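Local coordinates for protein dTor_3x33L (Synthetic construct, PDB 4YY2) that forms a computationally designed, closed left-handed alpha/alpha toroid of three tandem helical repeats, at residues 12-20 against 45-53. Sequence-based numbering, arbitrary orientation.
Sequences LLELIAEAS and LLELIAEAS
Ile16 CG2 comes up against Leu48 CB, and near them the flat groups are backbone carbonyls rather than rings. Above the plane of the Ile16 carbonyl, 47° out of it, stands the Ser20 hydroxyl, whose OG donates to Ile16 O at 2.8 Å; the same oxygen also accepts the helical bond from Ser20 N. Ser20 OG in turn accepts from a water at 2.7 Å, and that water gives a second hydrogen bond to Leu48 O at 2.9 Å. No direct hydrogen bond crosses between the helices, so this water is the polar link, with Ser20 OG lying against the methyl of Ala52.

The apolar part shows how one branched residue can serve several neighbours. In Ile16, chi1 of -66° and an extended second torsion together carry CD1 between Leu45 CD2, at 3.8 Å, and Ile49 CG1, at 3.9 Å. An alanine at this position would probably open a gap beside Leu45 CD2 and Leu48 CB and leave Ile49 CG1 without its partner on 12-20. About one turn toward the N-terminus, Leu13 crosses Leu45 at about a right angle, their CD2 methyls 3.6 Å apart.

Small residues bring the C-terminal ends together: Ser20 CA and Ala52 CA are 4.5 Å apart, and Ala19 faces Ala52 methyl to methyl. Segments 12-20 and 45-53, which share one sequence, run at 20° to each other in the same N-to-C sense, a packing of same-direction helices within the left-handed alpha/alpha toroid. Helix 74-86 closes over Leu12 and Ile16 through Leu79 and Ile82, and helix 24-36 packs Val27 and Phe31 against Leu13.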
loop_
_atom_site.group_PDB
_atom_site.type_symbol
_atom_site.label_atom_id
_atom_site.label_comp_id
_atom_site.label_asym_id
_atom_site.label_seq_id
_atom_site.Cartn_x
_atom_site.Cartn_y
_atom_site.Cartn_z
ATOM N N LEU A 12 2.054 2.471 -5.900
ATOM C CA LEU A 12 1.768 1.816 -4.610
ATOM C C LEU A 12 1.705 0.301 -4.758
ATOM O O LEU A 12 2.278 -0.470 -3.916
ATOM C CB LEU A 12 0.453 2.315 -3.955
ATOM C CG LEU A 12 0.528 3.783 -3.513
ATOM C CD1 LEU A 12 -0.841 4.280 -3.086
ATOM C CD2 LEU A 12 1.568 4.022 -2.434
ATOM N N LEU A 13 1.051 -0.157 -5.806
ATOM C CA LEU A 13 0.992 -1.621 -6.049
ATOM C C LEU A 13 2.352 -2.233 -6.286
ATOM O O LEU A 13 2.587 -3.354 -5.821
ATOM C CB LEU A 13 0.062 -1.951 -7.199
ATOM C CG LEU A 13 -1.416 -1.661 -6.891
ATOM C CD1 LEU A 13 -2.235 -1.755 -8.170
ATOM C CD2 LEU A 13 -2.035 -2.609 -5.833
ATOM N N GLU A 14 3.252 -1.504 -6.927
ATOM C CA GLU A 14 4.612 -1.985 -7.142
ATOM C C GLU A 14 5.382 -2.089 -5.859
ATOM O O GLU A 14 6.105 -3.076 -5.605
ATOM C CB GLU A 14 5.370 -1.131 -8.164
ATOM C CG GLU A 14 4.830 -1.325 -9.595
ATOM C CD GLU A 14 5.629 -0.563 -10.657
ATOM O OE1 GLU A 14 6.572 0.168 -10.302
ATOM O OE2 GLU A 14 5.301 -0.695 -11.842
ATOM N N LEU A 15 5.198 -1.094 -5.000
ATOM C CA LEU A 15 5.835 -1.095 -3.701
ATOM C C LEU A 15 5.322 -2.258 -2.857
ATOM O O LEU A 15 6.083 -2.853 -2.088
ATOM C CB LEU A 15 5.646 0.268 -2.963
ATOM C CG LEU A 15 6.363 1.439 -3.619
ATOM C CD1 LEU A 15 5.999 2.754 -3.019
ATOM C CD2 LEU A 15 7.879 1.257 -3.659
ATOM N N ILE A 16 4.011 -2.504 -2.916
ATOM C CA ILE A 16 3.380 -3.637 -2.186
ATOM C C ILE A 16 3.895 -4.986 -2.695
ATOM O O ILE A 16 4.259 -5.862 -1.870
ATOM C CB ILE A 16 1.853 -3.553 -2.231
ATOM C CG1 ILE A 16 1.376 -2.300 -1.453
ATOM C CG2 ILE A 16 1.240 -4.837 -1.715
ATOM C CD1 ILE A 16 -0.068 -1.924 -1.722
ATOM N N ALA A 17 4.027 -5.129 -4.023
ATOM C CA ALA A 17 4.689 -6.311 -4.544
ATOM C C ALA A 17 6.082 -6.561 -3.992
ATOM O O ALA A 17 6.449 -7.716 -3.589
ATOM C CB ALA A 17 4.735 -6.262 -6.058
ATOM N N GLU A 18 6.914 -5.513 -3.989
ATOM C CA GLU A 18 8.257 -5.660 -3.393
ATOM C C GLU A 18 8.200 -6.089 -1.936
ATOM O O GLU A 18 8.991 -6.991 -1.480
ATOM C CB GLU A 18 9.056 -4.399 -3.543
ATOM C CG GLU A 18 10.545 -4.612 -3.356
ATOM C CD GLU A 18 11.421 -3.527 -3.979
ATOM O OE1 GLU A 18 10.917 -2.405 -4.222
ATOM O OE2 GLU A 18 12.636 -3.820 -4.235
ATOM N N ALA A 19 7.268 -5.512 -1.182
ATOM C CA ALA A 19 7.181 -5.802 0.276
ATOM C C ALA A 19 6.669 -7.239 0.495
ATOM O O ALA A 19 6.968 -7.835 1.527
ATOM C CB ALA A 19 6.253 -4.816 1.011
ATOM N N SER A 20 5.902 -7.767 -0.467
ATOM C CA SER A 20 5.222 -9.052 -0.451
ATOM C C SER A 20 6.031 -10.187 -1.033
ATOM O O SER A 20 5.618 -11.303 -0.895
ATOM C CB SER A 20 3.934 -9.006 -1.336
ATOM O OG SER A 20 2.974 -8.070 -0.828
ATOM N N LEU A 45 -6.017 -1.723 -0.914
ATOM C CA LEU A 45 -4.602 -1.479 -0.666
ATOM C C LEU A 45 -4.243 -1.862 0.752
ATOM O O LEU A 45 -3.215 -2.475 1.021
ATOM C CB LEU A 45 -4.230 -0.024 -0.930
ATOM C CG LEU A 45 -4.243 0.374 -2.443
ATOM C CD1 LEU A 45 -4.123 1.882 -2.597
ATOM C CD2 LEU A 45 -3.158 -0.327 -3.223
ATOM N N LEU A 46 -5.126 -1.497 1.695
ATOM C CA LEU A 46 -4.868 -1.814 3.130
ATOM C C LEU A 46 -4.858 -3.317 3.353
ATOM O O LEU A 46 -3.980 -3.840 4.103
ATOM C CB LEU A 46 -5.922 -1.097 4.017
ATOM C CG LEU A 46 -5.722 0.428 4.030
ATOM C CD1 LEU A 46 -6.950 1.093 4.605
ATOM C CD2 LEU A 46 -4.464 0.883 4.755
ATOM N N GLU A 47 -5.779 -4.044 2.713
ATOM C CA GLU A 47 -5.730 -5.499 2.847
ATOM C C GLU A 47 -4.421 -6.090 2.296
ATOM O O GLU A 47 -3.888 -7.092 2.836
ATOM C CB GLU A 47 -6.944 -6.100 2.182
ATOM C CG GLU A 47 -8.218 -5.739 2.943
ATOM C CD GLU A 47 -9.485 -6.349 2.366
ATOM O OE1 GLU A 47 -9.447 -7.056 1.371
ATOM O OE2 GLU A 47 -10.573 -6.067 2.889
ATOM N N LEU A 48 -3.975 -5.555 1.183
ATOM C CA LEU A 48 -2.742 -6.069 0.520
ATOM C C LEU A 48 -1.539 -5.804 1.372
ATOM O O LEU A 48 -0.616 -6.643 1.460
ATOM C CB LEU A 48 -2.585 -5.517 -0.888
ATOM C CG LEU A 48 -3.586 -6.008 -1.929
ATOM C CD1 LEU A 48 -3.525 -5.131 -3.169
ATOM C CD2 LEU A 48 -3.336 -7.474 -2.260
ATOM N N ILE A 49 -1.547 -4.651 2.035
ATOM C CA ILE A 49 -0.480 -4.273 2.947
ATOM C C ILE A 49 -0.423 -5.174 4.168
ATOM O O ILE A 49 0.673 -5.652 4.565
ATOM C CB ILE A 49 -0.575 -2.797 3.351
ATOM C CG1 ILE A 49 -0.268 -1.898 2.137
ATOM C CG2 ILE A 49 0.335 -2.488 4.512
ATOM C CD1 ILE A 49 -0.742 -0.479 2.320
ATOM N N ALA A 50 -1.608 -5.503 4.684
ATOM C CA ALA A 50 -1.733 -6.441 5.786
ATOM C C ALA A 50 -1.168 -7.795 5.448
ATOM O O ALA A 50 -0.429 -8.394 6.223
ATOM C CB ALA A 50 -3.199 -6.548 6.239
ATOM N N GLU A 51 -1.484 -8.268 4.249
ATOM C CA GLU A 51 -0.974 -9.542 3.745
ATOM C C GLU A 51 0.556 -9.530 3.662
ATOM O O GLU A 51 1.231 -10.502 4.014
ATOM C CB GLU A 51 -1.570 -9.755 2.353
ATOM C CG GLU A 51 -1.414 -11.092 1.678
ATOM C CD GLU A 51 -2.685 -11.300 0.854
ATOM O OE1 GLU A 51 -2.712 -10.960 -0.334
ATOM O OE2 GLU A 51 -3.714 -11.694 1.450
ATOM N N ALA A 52 1.077 -8.425 3.168
ATOM C CA ALA A 52 2.506 -8.236 3.014
ATOM C C ALA A 52 3.276 -8.233 4.356
ATOM O O ALA A 52 4.429 -8.717 4.396
ATOM C CB ALA A 52 2.812 -6.950 2.252
ATOM N N SER A 53 2.637 -7.726 5.416
ATOM C CA SER A 53 3.229 -7.645 6.796
ATOM C C SER A 53 2.914 -8.821 7.715
ATOM O O SER A 53 3.515 -8.951 8.765
ATOM C CB SER A 53 2.809 -6.360 7.519
ATOM O OG SER A 53 1.464 -6.045 7.342
HETATM O O HOH W 1 0.293 -8.323 -0.679
#